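Local coordinates for protein probable mannosyltransferase KTR4 (Saccharomyces cerevisiae, PDB 5A08) that is a probable mannosyltransferase of yeast, belonging to the glycolipid 2-alpha-mannosyltransferase family of the GT-A clan of glycosyltransferases, at residues 110-115 with 141-146; 210-215 with 352-357; 101-106 with 225-230. All coordinates share one frame; numbering follows the deposited sequence.

All three contacts lie within one glycosyltransferase domain of the GT-A clan. Contacts 1 and 3 sit at the two ends of strand 105-110, with centres about 21 Å apart. Contact 3 joins its start to strand 227-230, and contact 1 joins its end to strand 138-142, so both reach one mixed sheet. Contact 2 packs two helices beside that sheet. It touches contact 1 through L110 CB and Y212 CE2, 3.7 Å apart; the centres of contacts 1 and 2 are about 18 Å apart. It meets contact 3 through a salt bridge, D354 OD2 to R230 NH1 at 2.8 Å. Helix 203-214 and strand 227-230 follow each other in the chain, which links contacts 2 and 3 in sequence as well.

Contact 1. Residues 110-115 with 141-146; sequences LVRNSD and LNDEEF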
ATOM      1  N   LEU B 110      -0.900   6.620  12.061  1.00 13.94           N
ATOM      2  CA  LEU B 110      -2.002   6.256  12.925  1.00 15.30           C
ATOM      3  C   LEU B 110      -1.441   5.514  14.132  1.00 16.44           C
ATOM      4  O   LEU B 110      -0.854   4.455  13.953  1.00 16.74           O
ATOM      5  CB  LEU B 110      -2.964   5.342  12.193  1.00 15.30           C
ATOM      6  CG  LEU B 110      -4.119   4.825  13.052  1.00 15.15           C
ATOM      7  CD1 LEU B 110      -5.067   5.955  13.475  1.00 15.36           C
ATOM      8  CD2 LEU B 110      -4.852   3.792  12.252  1.00 15.41           C
ATOM      9  N   VAL B 111      -1.616   6.058  15.338  1.00 16.90           N
ATOM     10  CA  VAL B 111      -0.972   5.524  16.520  1.00 18.69           C
ATOM     11  C   VAL B 111      -1.872   5.539  17.739  1.00 20.63           C
ATOM     12  O   VAL B 111      -2.871   6.278  17.795  1.00 21.69           O
ATOM     13  CB  VAL B 111       0.310   6.277  16.832  1.00 20.02           C
ATOM     14  CG1 VAL B 111       1.379   5.904  15.833  1.00 19.32           C
ATOM     15  CG2 VAL B 111       0.115   7.777  16.837  1.00 21.29           C
ATOM     16  N   ARG B 112      -1.567   4.659  18.669  1.00 21.09           N
ATOM     17  CA  ARG B 112      -2.065   4.724  20.048  1.00 24.67           C
ATOM     18  C   ARG B 112      -0.906   5.305  20.858  1.00 21.28           C
ATOM     19  O   ARG B 112       0.236   5.225  20.418  1.00 18.44           O
ATOM     20  CB  ARG B 112      -2.428   3.343  20.559  1.00 27.71           C
ATOM     21  CG  ARG B 112      -3.713   2.745  20.000  1.00 35.04           C
ATOM     22  CD  ARG B 112      -4.957   3.257  20.761  1.00 41.57           C
ATOM     23  NE  ARG B 112      -6.249   2.889  20.150  1.00 45.16           N
ATOM     24  CZ  ARG B 112      -6.949   1.773  20.409  1.00 46.97           C
ATOM     25  NH1 ARG B 112      -6.511   0.883  21.280  1.00 48.53           N
ATOM     26  NH2 ARG B 112      -8.076   1.519  19.750  1.00 44.89           N
ATOM     27  N   ASN B 113      -1.186   5.883  22.015  1.00 20.37           N
ATOM     28  CA  ASN B 113      -0.136   6.408  22.880  1.00 20.53           C
ATOM     29  C   ASN B 113       0.978   5.410  23.220  1.00 17.96           C
ATOM     30  O   ASN B 113       2.126   5.778  23.335  1.00 21.49           O
ATOM     31  CB  ASN B 113      -0.717   7.110  24.153  1.00 21.96           C
ATOM     32  CG  ASN B 113      -1.600   8.370  23.776  1.00 24.28           C
ATOM     33  OD1 ASN B 113      -1.099   9.389  23.224  1.00 21.20           O
ATOM     34  ND2 ASN B 113      -2.919   8.271  24.044  1.00 21.80           N
ATOM     35  N   SER B 114       0.624   4.160  23.390  1.00 19.42           N
ATOM     36  CA  SER B 114       1.583   3.122  23.752  1.00 19.67           C
ATOM     37  C   SER B 114       2.545   2.809  22.586  1.00 19.99           C
ATOM     38  O   SER B 114       3.530   2.142  22.847  1.00 20.22           O
ATOM     39  CB  SER B 114       0.867   1.836  24.146  1.00 20.58           C
ATOM     40  OG  SER B 114       0.002   1.377  23.098  1.00 24.68           O
ATOM     41  N   ASP B 115       2.273   3.285  21.355  1.00 16.15           N
ATOM     42  CA  ASP B 115       3.158   3.122  20.229  1.00 16.27           C
ATOM     43  C   ASP B 115       4.340   4.114  20.242  1.00 15.20           C
ATOM     44  O   ASP B 115       5.169   4.090  19.339  1.00 15.52           O
ATOM     45  CB  ASP B 115       2.447   3.375  18.891  1.00 16.22           C
ATOM     46  CG  ASP B 115       1.417   2.362  18.591  1.00 17.34           C
ATOM     47  OD1 ASP B 115       1.644   1.215  18.936  1.00 20.11           O
ATOM     48  OD2 ASP B 115       0.339   2.704  18.038  1.00 16.49           O
ATOM     49  N   LEU B 141      -2.480  10.595  13.917  1.00 15.59           N
ATOM     50  CA  LEU B 141      -3.898  10.457  14.238  1.00 15.39           C
ATOM     51  C   LEU B 141      -4.038   9.320  15.190  1.00 15.54           C
ATOM     52  O   LEU B 141      -3.234   8.371  15.172  1.00 15.36           O
ATOM     53  CB  LEU B 141      -4.708  10.199  12.968  1.00 14.86           C
ATOM     54  CG  LEU B 141      -4.581  11.267  11.877  1.00 15.36           C
ATOM     55  CD1 LEU B 141      -5.403  10.838  10.654  1.00 16.68           C
ATOM     56  CD2 LEU B 141      -5.070  12.620  12.332  1.00 14.88           C
ATOM     57  N   ASN B 142      -5.046   9.416  16.008  1.00 16.36           N
ATOM     58  CA  ASN B 142      -5.320   8.451  17.057  1.00 17.59           C
ATOM     59  C   ASN B 142      -6.824   8.406  17.293  1.00 19.11           C
ATOM     60  O   ASN B 142      -7.510   9.447  17.219  1.00 20.60           O
ATOM     61  CB  ASN B 142      -4.659   8.938  18.317  1.00 17.55           C
ATOM     62  CG  ASN B 142      -4.659   7.933  19.423  1.00 17.21           C
ATOM     63  OD1 ASN B 142      -5.303   6.853  19.364  1.00 15.94           O
ATOM     64  ND2 ASN B 142      -3.780   8.203  20.393  1.00 18.01           N
ATOM     65  N   ASP B 143      -7.339   7.213  17.556  1.00 20.21           N
ATOM     66  CA  ASP B 143      -8.767   7.074  17.842  1.00 22.68           C
ATOM     67  C   ASP B 143      -9.046   7.494  19.285  1.00 24.72           C
ATOM     68  O   ASP B 143     -10.152   7.797  19.631  1.00 24.07           O
ATOM     69  CB  ASP B 143      -9.234   5.678  17.563  1.00 21.79           C
ATOM     70  CG  ASP B 143      -8.577   4.667  18.463  1.00 22.86           C
ATOM     71  OD1 ASP B 143      -7.326   4.527  18.452  1.00 20.29           O
ATOM     72  OD2 ASP B 143      -9.327   3.986  19.161  1.00 24.07           O
ATOM     73  N   GLU B 144      -8.010   7.591  20.093  1.00 26.64           N
ATOM     74  CA  GLU B 144      -8.105   8.137  21.429  1.00 27.50           C
ATOM     75  C   GLU B 144      -7.381   9.458  21.429  1.00 26.14           C
ATOM     76  O   GLU B 144      -6.735   9.838  20.481  1.00 26.12           O
ATOM     77  CB  GLU B 144      -7.444   7.159  22.418  1.00 30.17           C
ATOM     78  CG  GLU B 144      -8.235   5.848  22.616  1.00 36.93           C
ATOM     79  CD  GLU B 144      -7.406   4.671  23.153  1.00 45.13           C
ATOM     80  OE1 GLU B 144      -6.216   4.871  23.522  1.00 46.86           O
ATOM     81  OE2 GLU B 144      -7.942   3.529  23.175  1.00 50.68           O
ATOM     82  N   GLU B 145      -7.509  10.157  22.519  1.00 25.00           N
ATOM     83  CA  GLU B 145      -6.865  11.406  22.732  1.00 27.32           C
ATOM     84  C   GLU B 145      -5.381  11.164  22.925  1.00 25.24           C
ATOM     85  O   GLU B 145      -4.990  10.241  23.601  1.00 22.03           O
ATOM     86  CB  GLU B 145      -7.422  12.012  24.009  1.00 32.73           C
ATOM     87  CG  GLU B 145      -8.899  12.380  23.935  1.00 40.82           C
ATOM     88  CD  GLU B 145      -9.078  13.805  23.508  1.00 48.56           C
ATOM     89  OE1 GLU B 145      -8.356  14.665  24.094  1.00 55.52           O
ATOM     90  OE2 GLU B 145      -9.906  14.048  22.596  1.00 52.33           O
ATOM     91  N   PHE B 146      -4.577  12.018  22.329  1.00 22.53           N
ATOM     92  CA  PHE B 146      -3.153  11.978  22.524  1.00 24.17           C
ATOM     93  C   PHE B 146      -2.814  12.523  23.901  1.00 24.38           C
ATOM     94  O   PHE B 146      -3.418  13.494  24.289  1.00 27.41           O
ATOM     95  CB  PHE B 146      -2.465  12.848  21.488  1.00 23.84           C
ATOM     96  CG  PHE B 146      -2.281  12.162  20.160  1.00 24.23           C
ATOM     97  CD1 PHE B 146      -1.318  11.198  20.009  1.00 22.36           C
ATOM     98  CD2 PHE B 146      -3.060  12.493  19.073  1.00 24.24           C
ATOM     99  CE1 PHE B 146      -1.136  10.588  18.815  1.00 22.10           C
ATOM    100  CE2 PHE B 146      -2.849  11.877  17.856  1.00 22.38           C
ATOM    101  CZ  PHE B 146      -1.911  10.922  17.739  1.00 21.32           C
TER
HETATM  102  O   HOH W   1      -5.102   4.895  17.045  1.00 19.49           O
HETATM  103  O   HOH W   2      -4.015   5.977  22.744  1.00 16.19           O
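L110 and L141 pair as parallel strand residues, and V111 N donates to L141 O at 2.8 Å near the end of the pairing. Past the strand ends the side chains take over. R112 grips D143 side-on with two nitrogens. R112 NE meets D143 OD1 at 2.6 Å, in the guanidinium plane and on the syn lone pair. R112 NH2 reaches D143 OD2 at 2.8 Å by a more bent bond. The flat groups are 36° apart, and D143 OD2 lies 29° out of the guanidinium plane. The bend at chi2 (-83°) brings the end of R112 back to the acids, although its CB starts away from them. E144 lays its carboxylate over one guanidinium face, with OE2 3.4 Å from R112 CZ. None of the N-H groups points at OE2, so charge alone acts there. N142 OD1 accepts from E144 N, an Asx turn that shapes this loop. N113 ND2 donates to E145 O at 2.9 Å, and N113 OD1 accepts from T147 N, so the amide is held at both ends. A water accepts hydrogen bonds from N113 N and N142 ND2, and donates to E144 OE1 at 2.6 Å. V111 CG2 meets the edge of the F146 ring, 3.7 Å from CE1. Around the contact, F150 of helix 148-156 packs on V111, N113 and F146, while F166 of strand 164-168 meets F146 edge-to-face. Helix 203-214 lies against L110 through M208 and against L141 through F211.

Contact 2. Residues 210-215 with 352-357; sequences RFYSKE and WGDAPV
This is a helix-to-helix contact in the GT-A-type domain: Y212 and S213, near the end of helix 203-214, meet D354 and V357 in the first turn of helix 354-365. G353 holds the N-cap position, just before that turn. The two backbones come close, with S213 CA 4.5 Å from D354 CA. The contact is small and buried, and van der Waals touch joins the two segments. S213 OG lies 3.2 Å from D354 CA and 3.5 Å from D354 CB. The S213 hydroxyl is not left without a partner, for it bonds to C209 O one turn back in its own helix, and its torsion, beside the backbone N (chi1 -61°), suits that bond. Next to it Y212 brings its CB to 3.7 Å from D354 CB. The carboxylate carbon stays close as well, with D354 CG 3.8 Å from Y212 CB. Beyond this point the two side chains part, and the Y212 ring leads away from helix 354-365. D354 OD2 hydrogen-bonds with T319 OG1 and forms a salt bridge to R230 NH1, while the Y212 ring makes a cation-pi contact with the same R230. Two carbonyls near the end of helix 203-214 have partners elsewhere, Y212 O accepting from R358 NH2 and S213 O bonding with Y334 OH, and F347 of helix 346-349 touches both S213 and V357. V357 closes the contact with one methyl branch: V357 CG1 rests 3.9 Å from both S213 CB and S213 OG.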
ATOM      1  N   ARG B 210     -11.007  -0.305   8.274  1.00 15.96           N
ATOM      2  CA  ARG B 210     -12.016   0.518   7.615  1.00 17.03           C
ATOM      3  C   ARG B 210     -11.554   1.937   7.528  1.00 16.01           C
ATOM      4  O   ARG B 210     -11.712   2.616   6.465  1.00 14.69           O
ATOM      5  CB  ARG B 210     -13.299   0.438   8.418  1.00 19.66           C
ATOM      6  CG  ARG B 210     -14.398   1.405   8.058  1.00 20.49           C
ATOM      7  CD  ARG B 210     -15.664   0.866   8.674  1.00 22.79           C
ATOM      8  NE  ARG B 210     -16.790   1.782   8.557  1.00 20.52           N
ATOM      9  CZ  ARG B 210     -17.091   2.697   9.451  1.00 22.21           C
ATOM     10  NH1 ARG B 210     -16.302   2.918  10.522  1.00 21.76           N
ATOM     11  NH2 ARG B 210     -18.172   3.432   9.266  1.00 21.87           N
ATOM     12  N   PHE B 211     -11.003   2.406   8.646  1.00 14.60           N
ATOM     13  CA  PHE B 211     -10.521   3.787   8.734  1.00 14.54           C
ATOM     14  C   PHE B 211      -9.460   4.067   7.672  1.00 15.18           C
ATOM     15  O   PHE B 211      -9.528   5.047   6.895  1.00 18.15           O
ATOM     16  CB  PHE B 211      -9.945   4.079  10.117  1.00 14.58           C
ATOM     17  CG  PHE B 211      -9.368   5.438  10.217  1.00 14.63           C
ATOM     18  CD1 PHE B 211     -10.200   6.549  10.349  1.00 14.45           C
ATOM     19  CD2 PHE B 211      -8.031   5.628  10.148  1.00 14.69           C
ATOM     20  CE1 PHE B 211      -9.670   7.805  10.401  1.00 15.64           C
ATOM     21  CE2 PHE B 211      -7.482   6.899  10.197  1.00 15.28           C
ATOM     22  CZ  PHE B 211      -8.303   7.988  10.297  1.00 16.05           C
ATOM     23  N   TYR B 212      -8.510   3.165   7.565  1.00 14.69           N
ATOM     24  CA  TYR B 212      -7.445   3.341   6.604  1.00 15.21           C
ATOM     25  C   TYR B 212      -7.870   3.077   5.181  1.00 15.74           C
ATOM     26  O   TYR B 212      -7.264   3.613   4.252  1.00 15.32           O
ATOM     27  CB  TYR B 212      -6.198   2.516   6.975  1.00 15.31           C
ATOM     28  CG  TYR B 212      -5.033   3.361   7.405  1.00 15.72           C
ATOM     29  CD1 TYR B 212      -4.691   4.492   6.705  1.00 16.10           C
ATOM     30  CD2 TYR B 212      -4.276   3.045   8.505  1.00 16.40           C
ATOM     31  CE1 TYR B 212      -3.640   5.272   7.077  1.00 16.85           C
ATOM     32  CE2 TYR B 212      -3.182   3.823   8.878  1.00 15.77           C
ATOM     33  CZ  TYR B 212      -2.862   4.922   8.167  1.00 16.00           C
ATOM     34  OH  TYR B 212      -1.792   5.733   8.458  1.00 15.82           O
ATOM     35  N   SER B 213      -8.958   2.346   5.001  1.00 15.04           N
ATOM     36  CA  SER B 213      -9.542   2.217   3.641  1.00 15.75           C
ATOM     37  C   SER B 213     -10.216   3.498   3.154  1.00 17.09           C
ATOM     38  O   SER B 213      -9.912   3.967   2.076  1.00 16.40           O
ATOM     39  CB  SER B 213     -10.572   1.104   3.619  1.00 14.50           C
ATOM     40  OG  SER B 213      -9.971  -0.115   3.953  1.00 12.03           O
ATOM     41  N   LYS B 214     -11.112   4.052   3.971  1.00 17.31           N
ATOM     42  CA  LYS B 214     -12.113   4.987   3.500  1.00 18.29           C
ATOM     43  C   LYS B 214     -12.296   6.309   4.259  1.00 18.32           C
ATOM     44  O   LYS B 214     -13.031   7.144   3.800  1.00 17.43           O
ATOM     45  CB  LYS B 214     -13.468   4.297   3.433  1.00 20.12           C
ATOM     46  CG  LYS B 214     -14.226   4.099   4.755  1.00 21.34           C
ATOM     47  CD  LYS B 214     -15.541   3.404   4.427  1.00 22.73           C
ATOM     48  CE  LYS B 214     -16.734   3.899   5.197  1.00 23.92           C
ATOM     49  NZ  LYS B 214     -16.972   5.324   5.241  1.00 24.48           N
ATOM     50  N   GLU B 215     -11.581   6.524   5.355  1.00 16.02           N
ATOM     51  CA  GLU B 215     -11.863   7.645   6.207  1.00 16.27           C
ATOM     52  C   GLU B 215     -10.648   8.518   6.441  1.00 15.75           C
ATOM     53  O   GLU B 215     -10.813   9.736   6.512  1.00 14.13           O
ATOM     54  CB  GLU B 215     -12.440   7.170   7.546  1.00 18.26           C
ATOM     55  CG  GLU B 215     -12.821   8.290   8.545  1.00 20.09           C
ATOM     56  CD  GLU B 215     -13.874   9.256   8.034  1.00 19.86           C
ATOM     57  OE1 GLU B 215     -14.666   8.855   7.186  1.00 21.95           O
ATOM     58  OE2 GLU B 215     -13.820  10.446   8.411  1.00 18.92           O
ATOM     59  N   TRP B 352     -11.896  -7.443   6.198  1.00 18.26           N
ATOM     60  CA  TRP B 352     -11.372  -6.792   4.994  1.00 16.51           C
ATOM     61  C   TRP B 352     -10.291  -5.793   5.396  1.00 15.86           C
ATOM     62  O   TRP B 352     -10.544  -4.827   6.090  1.00 16.92           O
ATOM     63  CB  TRP B 352     -12.502  -6.079   4.208  1.00 14.03           C
ATOM     64  CG  TRP B 352     -13.479  -6.961   3.596  1.00 12.81           C
ATOM     65  CD1 TRP B 352     -13.399  -8.310   3.486  1.00 13.62           C
ATOM     66  CD2 TRP B 352     -14.671  -6.572   2.929  1.00 13.17           C
ATOM     67  NE1 TRP B 352     -14.486  -8.783   2.824  1.00 14.10           N
ATOM     68  CE2 TRP B 352     -15.292  -7.731   2.477  1.00 13.92           C
ATOM     69  CE3 TRP B 352     -15.283  -5.349   2.689  1.00 13.73           C
ATOM     70  CZ2 TRP B 352     -16.500  -7.716   1.780  1.00 14.19           C
ATOM     71  CZ3 TRP B 352     -16.496  -5.323   2.012  1.00 15.06           C
ATOM     72  CH2 TRP B 352     -17.099  -6.501   1.573  1.00 15.43           C
ATOM     73  N   GLY B 353      -9.072  -6.057   4.974  1.00 15.93           N
ATOM     74  CA  GLY B 353      -7.953  -5.145   5.299  1.00 16.10           C
ATOM     75  C   GLY B 353      -7.926  -3.924   4.356  1.00 15.13           C
ATOM     76  O   GLY B 353      -8.435  -3.980   3.232  1.00 14.89           O
ATOM     77  N   ASP B 354      -7.394  -2.824   4.835  1.00 14.47           N
ATOM     78  CA  ASP B 354      -7.180  -1.641   3.998  1.00 15.65           C
ATOM     79  C   ASP B 354      -6.309  -1.957   2.797  1.00 14.58           C
ATOM     80  O   ASP B 354      -6.555  -1.419   1.731  1.00 15.75           O
ATOM     81  CB  ASP B 354      -6.589  -0.466   4.780  1.00 15.58           C
ATOM     82  CG  ASP B 354      -5.276  -0.857   5.481  1.00 17.05           C
ATOM     83  OD1 ASP B 354      -5.358  -1.756   6.354  1.00 18.76           O
ATOM     84  OD2 ASP B 354      -4.203  -0.374   5.083  1.00 15.60           O
ATOM     85  N   ALA B 355      -5.365  -2.875   2.933  1.00 14.01           N
ATOM     86  CA  ALA B 355      -4.492  -3.233   1.846  1.00 13.10           C
ATOM     87  C   ALA B 355      -5.207  -3.819   0.623  1.00 13.45           C
ATOM     88  O   ALA B 355      -5.094  -3.260  -0.463  1.00 15.75           O
ATOM     89  CB  ALA B 355      -3.368  -4.140   2.306  1.00 12.82           C
ATOM     90  N   PRO B 356      -5.869  -4.971   0.740  1.00 13.18           N
ATOM     91  CA  PRO B 356      -6.607  -5.433  -0.452  1.00 13.86           C
ATOM     92  C   PRO B 356      -7.660  -4.453  -0.974  1.00 13.11           C
ATOM     93  O   PRO B 356      -7.872  -4.371  -2.183  1.00 13.64           O
ATOM     94  CB  PRO B 356      -7.276  -6.730   0.014  1.00 13.61           C
ATOM     95  CG  PRO B 356      -7.273  -6.627   1.501  1.00 14.11           C
ATOM     96  CD  PRO B 356      -5.996  -5.931   1.848  1.00 13.47           C
ATOM     97  N   VAL B 357      -8.310  -3.738  -0.087  1.00 12.53           N
ATOM     98  CA  VAL B 357      -9.298  -2.739  -0.508  1.00 13.04           C
ATOM     99  C   VAL B 357      -8.644  -1.659  -1.354  1.00 13.96           C
ATOM    100  O   VAL B 357      -9.119  -1.351  -2.464  1.00 13.38           O
ATOM    101  CB  VAL B 357     -10.058  -2.147   0.672  1.00 13.31           C
ATOM    102  CG1 VAL B 357     -10.898  -0.944   0.262  1.00 14.41           C
ATOM    103  CG2 VAL B 357     -10.941  -3.231   1.236  1.00 12.59           C
TER

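Contact 3. Residues 101-106 with 225-230; sequences GKAKGT and YKYVWR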
ATOM      1  N   GLY B 101      10.455  20.258  -0.623  1.00 20.28           N
ATOM      2  CA  GLY B 101       9.680  20.497   0.546  1.00 18.99           C
ATOM      3  C   GLY B 101       8.410  21.211   0.169  1.00 22.34           C
ATOM      4  O   GLY B 101       7.604  21.469   1.025  1.00 21.73           O
ATOM      5  N   LYS B 102       8.168  21.512  -1.107  1.00 24.53           N
ATOM      6  CA  LYS B 102       6.978  22.304  -1.420  1.00 26.40           C
ATOM      7  C   LYS B 102       5.759  21.508  -1.833  1.00 23.07           C
ATOM      8  O   LYS B 102       4.761  22.114  -2.138  1.00 19.44           O
ATOM      9  CB  LYS B 102       7.238  23.311  -2.567  1.00 32.02           C
ATOM     10  CG  LYS B 102       8.495  24.140  -2.462  1.00 40.01           C
ATOM     11  CD  LYS B 102       8.965  24.410  -1.041  1.00 48.59           C
ATOM     12  CE  LYS B 102       8.276  25.615  -0.471  1.00 56.80           C
ATOM     13  NZ  LYS B 102       8.988  26.830  -0.946  1.00 63.55           N
ATOM     14  N   ALA B 103       5.837  20.184  -1.949  1.00 19.25           N
ATOM     15  CA  ALA B 103       4.606  19.453  -2.259  1.00 19.24           C
ATOM     16  C   ALA B 103       3.662  19.607  -1.059  1.00 18.66           C
ATOM     17  O   ALA B 103       4.111  19.776   0.065  1.00 19.64           O
ATOM     18  CB  ALA B 103       4.900  17.977  -2.547  1.00 18.43           C
ATOM     19  N   LYS B 104       2.367  19.526  -1.287  1.00 19.18           N
ATOM     20  CA  LYS B 104       1.436  19.500  -0.167  1.00 20.58           C
ATOM     21  C   LYS B 104       1.309  18.058   0.346  1.00 20.38           C
ATOM     22  O   LYS B 104       0.451  17.295  -0.079  1.00 18.03           O
ATOM     23  CB  LYS B 104       0.125  20.066  -0.596  1.00 24.41           C
ATOM     24  CG  LYS B 104       0.300  21.511  -1.026  1.00 27.33           C
ATOM     25  CD  LYS B 104      -0.962  22.287  -0.726  1.00 33.44           C
ATOM     26  CE  LYS B 104      -1.323  23.305  -1.790  1.00 35.39           C
ATOM     27  NZ  LYS B 104      -0.254  24.283  -2.061  1.00 33.84           N
ATOM     28  N   GLY B 105       2.218  17.714   1.264  1.00 18.06           N
ATOM     29  CA  GLY B 105       2.415  16.345   1.678  1.00 17.46           C
ATOM     30  C   GLY B 105       2.766  16.238   3.137  1.00 16.90           C
ATOM     31  O   GLY B 105       3.277  17.191   3.751  1.00 16.67           O
ATOM     32  N   THR B 106       2.436  15.112   3.728  1.00 16.30           N
ATOM     33  CA  THR B 106       2.784  14.877   5.135  1.00 15.08           C
ATOM     34  C   THR B 106       3.106  13.433   5.273  1.00 14.74           C
ATOM     35  O   THR B 106       2.682  12.582   4.486  1.00 14.00           O
ATOM     36  CB  THR B 106       1.602  15.270   6.078  1.00 16.46           C
ATOM     37  OG1 THR B 106       1.941  15.172   7.501  1.00 16.61           O
ATOM     38  CG2 THR B 106       0.382  14.416   5.797  1.00 16.18           C
ATOM     39  N   TYR B 225      -3.684  18.500   2.457  1.00 15.00           N
ATOM     40  CA  TYR B 225      -2.612  17.786   1.774  1.00 13.53           C
ATOM     41  C   TYR B 225      -3.103  17.032   0.571  1.00 13.28           C
ATOM     42  O   TYR B 225      -4.167  16.481   0.559  1.00 12.93           O
ATOM     43  CB  TYR B 225      -1.958  16.808   2.759  1.00 14.33           C
ATOM     44  CG  TYR B 225      -1.266  17.447   3.948  1.00 14.21           C
ATOM     45  CD1 TYR B 225      -0.210  18.343   3.771  1.00 15.03           C
ATOM     46  CD2 TYR B 225      -1.642  17.150   5.221  1.00 13.59           C
ATOM     47  CE1 TYR B 225       0.446  18.876   4.873  1.00 16.09           C
ATOM     48  CE2 TYR B 225      -1.000  17.674   6.313  1.00 13.73           C
ATOM     49  CZ  TYR B 225       0.047  18.530   6.145  1.00 14.96           C
ATOM     50  OH  TYR B 225       0.687  19.069   7.258  1.00 16.02           O
ATOM     51  N   LYS B 226      -2.289  17.015  -0.447  1.00 14.34           N
ATOM     52  CA  LYS B 226      -2.483  16.170  -1.573  1.00 14.79           C
ATOM     53  C   LYS B 226      -1.832  14.764  -1.359  1.00 15.61           C
ATOM     54  O   LYS B 226      -2.349  13.760  -1.881  1.00 14.47           O
ATOM     55  CB  LYS B 226      -1.888  16.892  -2.789  1.00 15.72           C
ATOM     56  CG  LYS B 226      -1.916  16.083  -4.078  1.00 16.10           C
ATOM     57  CD  LYS B 226      -1.682  16.963  -5.298  1.00 15.61           C
ATOM     58  CE  LYS B 226      -1.572  16.136  -6.583  1.00 16.57           C
ATOM     59  NZ  LYS B 226      -2.816  15.378  -6.892  1.00 16.91           N
ATOM     60  N   TYR B 227      -0.680  14.704  -0.674  1.00 14.14           N
ATOM     61  CA  TYR B 227       0.112  13.467  -0.528  1.00 14.17           C
ATOM     62  C   TYR B 227       0.281  13.071   0.876  1.00 14.13           C
ATOM     63  O   TYR B 227       0.458  13.935   1.772  1.00 13.88           O
ATOM     64  CB  TYR B 227       1.548  13.588  -1.124  1.00 14.00           C
ATOM     65  CG  TYR B 227       1.592  13.784  -2.609  1.00 13.35           C
ATOM     66  CD1 TYR B 227       1.339  12.707  -3.477  1.00 13.73           C
ATOM     67  CD2 TYR B 227       1.813  15.049  -3.167  1.00 13.44           C
ATOM     68  CE1 TYR B 227       1.342  12.872  -4.845  1.00 13.76           C
ATOM     69  CE2 TYR B 227       1.761  15.243  -4.546  1.00 13.64           C
ATOM     70  CZ  TYR B 227       1.553  14.141  -5.382  1.00 15.03           C
ATOM     71  OH  TYR B 227       1.464  14.277  -6.758  1.00 15.08           O
ATOM     72  N   VAL B 228       0.275  11.755   1.089  1.00 15.79           N
ATOM     73  CA  VAL B 228       0.706  11.164   2.370  1.00 15.60           C
ATOM     74  C   VAL B 228       1.760  10.090   2.130  1.00 15.64           C
ATOM     75  O   VAL B 228       1.738   9.387   1.110  1.00 14.56           O
ATOM     76  CB  VAL B 228      -0.406  10.579   3.245  1.00 17.89           C
ATOM     77  CG1 VAL B 228      -1.570  11.532   3.401  1.00 18.44           C
ATOM     78  CG2 VAL B 228      -0.885   9.299   2.660  1.00 20.34           C
ATOM     79  N   TRP B 229       2.694  10.016   3.060  1.00 14.05           N
ATOM     80  CA  TRP B 229       3.619   8.934   3.213  1.00 12.91           C
ATOM     81  C   TRP B 229       3.166   8.283   4.528  1.00 13.12           C
ATOM     82  O   TRP B 229       3.374   8.805   5.605  1.00 14.47           O
ATOM     83  CB  TRP B 229       5.012   9.497   3.299  1.00 13.27           C
ATOM     84  CG  TRP B 229       6.063   8.516   3.399  1.00 13.86           C
ATOM     85  CD1 TRP B 229       6.024   7.335   4.107  1.00 14.71           C
ATOM     86  CD2 TRP B 229       7.357   8.609   2.858  1.00 13.60           C
ATOM     87  NE1 TRP B 229       7.219   6.670   3.976  1.00 15.33           N
ATOM     88  CE2 TRP B 229       8.049   7.424   3.208  1.00 13.66           C
ATOM     89  CE3 TRP B 229       8.014   9.567   2.082  1.00 13.64           C
ATOM     90  CZ2 TRP B 229       9.361   7.173   2.821  1.00 13.84           C
ATOM     91  CZ3 TRP B 229       9.313   9.319   1.676  1.00 14.72           C
ATOM     92  CH2 TRP B 229       9.983   8.132   2.061  1.00 14.68           C
ATOM     93  N   ARG B 230       2.515   7.154   4.420  1.00 12.53           N
ATOM     94  CA  ARG B 230       2.099   6.436   5.553  1.00 13.32           C
ATOM     95  C   ARG B 230       3.273   5.727   6.223  1.00 13.14           C
ATOM     96  O   ARG B 230       4.017   5.010   5.595  1.00 13.67           O
ATOM     97  CB  ARG B 230       1.098   5.371   5.161  1.00 13.17           C
ATOM     98  CG  ARG B 230       0.738   4.461   6.306  1.00 14.10           C
ATOM     99  CD  ARG B 230      -0.522   3.726   5.932  1.00 14.33           C
ATOM    100  NE  ARG B 230      -0.854   2.597   6.729  1.00 13.81           N
ATOM    101  CZ  ARG B 230      -1.851   1.770   6.402  1.00 16.33           C
ATOM    102  NH1 ARG B 230      -2.584   1.929   5.288  1.00 16.31           N
ATOM    103  NH2 ARG B 230      -2.122   0.785   7.173  1.00 16.81           N
TER
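G105 and T106 pair in parallel with Y227 and V228 in the main mixed sheet of this GT-A-type domain; K104, Y225 and K226 flank the pairing. Four backbone hydrogen bonds cross it. K104 O accepts twice, from K226 N at 2.8 Å and from Y227 N at 2.9 Å. The Y227 bond lies in the carbonyl plane, while the K226 donor is tilted 30° from it. K104 is also the centre of an inverse gamma turn, which leads into the strand. T106 then donates from its N to Y227 O at 3.0 Å and accepts from W229 N on its O at 2.9 Å. CA-H...O contacts add to this, with G105 CA 3.1 Å from Y227 O. Apolar touch is lighter: A103 CB stands 4.3 Å from Y227 CD2. Polar side-chain ends find partners elsewhere. K226 NZ forms salt bridges to D325 and D327, and T106 OG1 is hydrogen-bonded with T139 OG1 of strand 138-142. The aromatic contact is made by Y225, whose ring lies crosswise to T106. T106 CB sits over one ring face as a CH-pi contact, 3.7 Å from the Y225 centroid and 17° off its normal, and its CG2 comes to 3.5 Å from Y225 CD2.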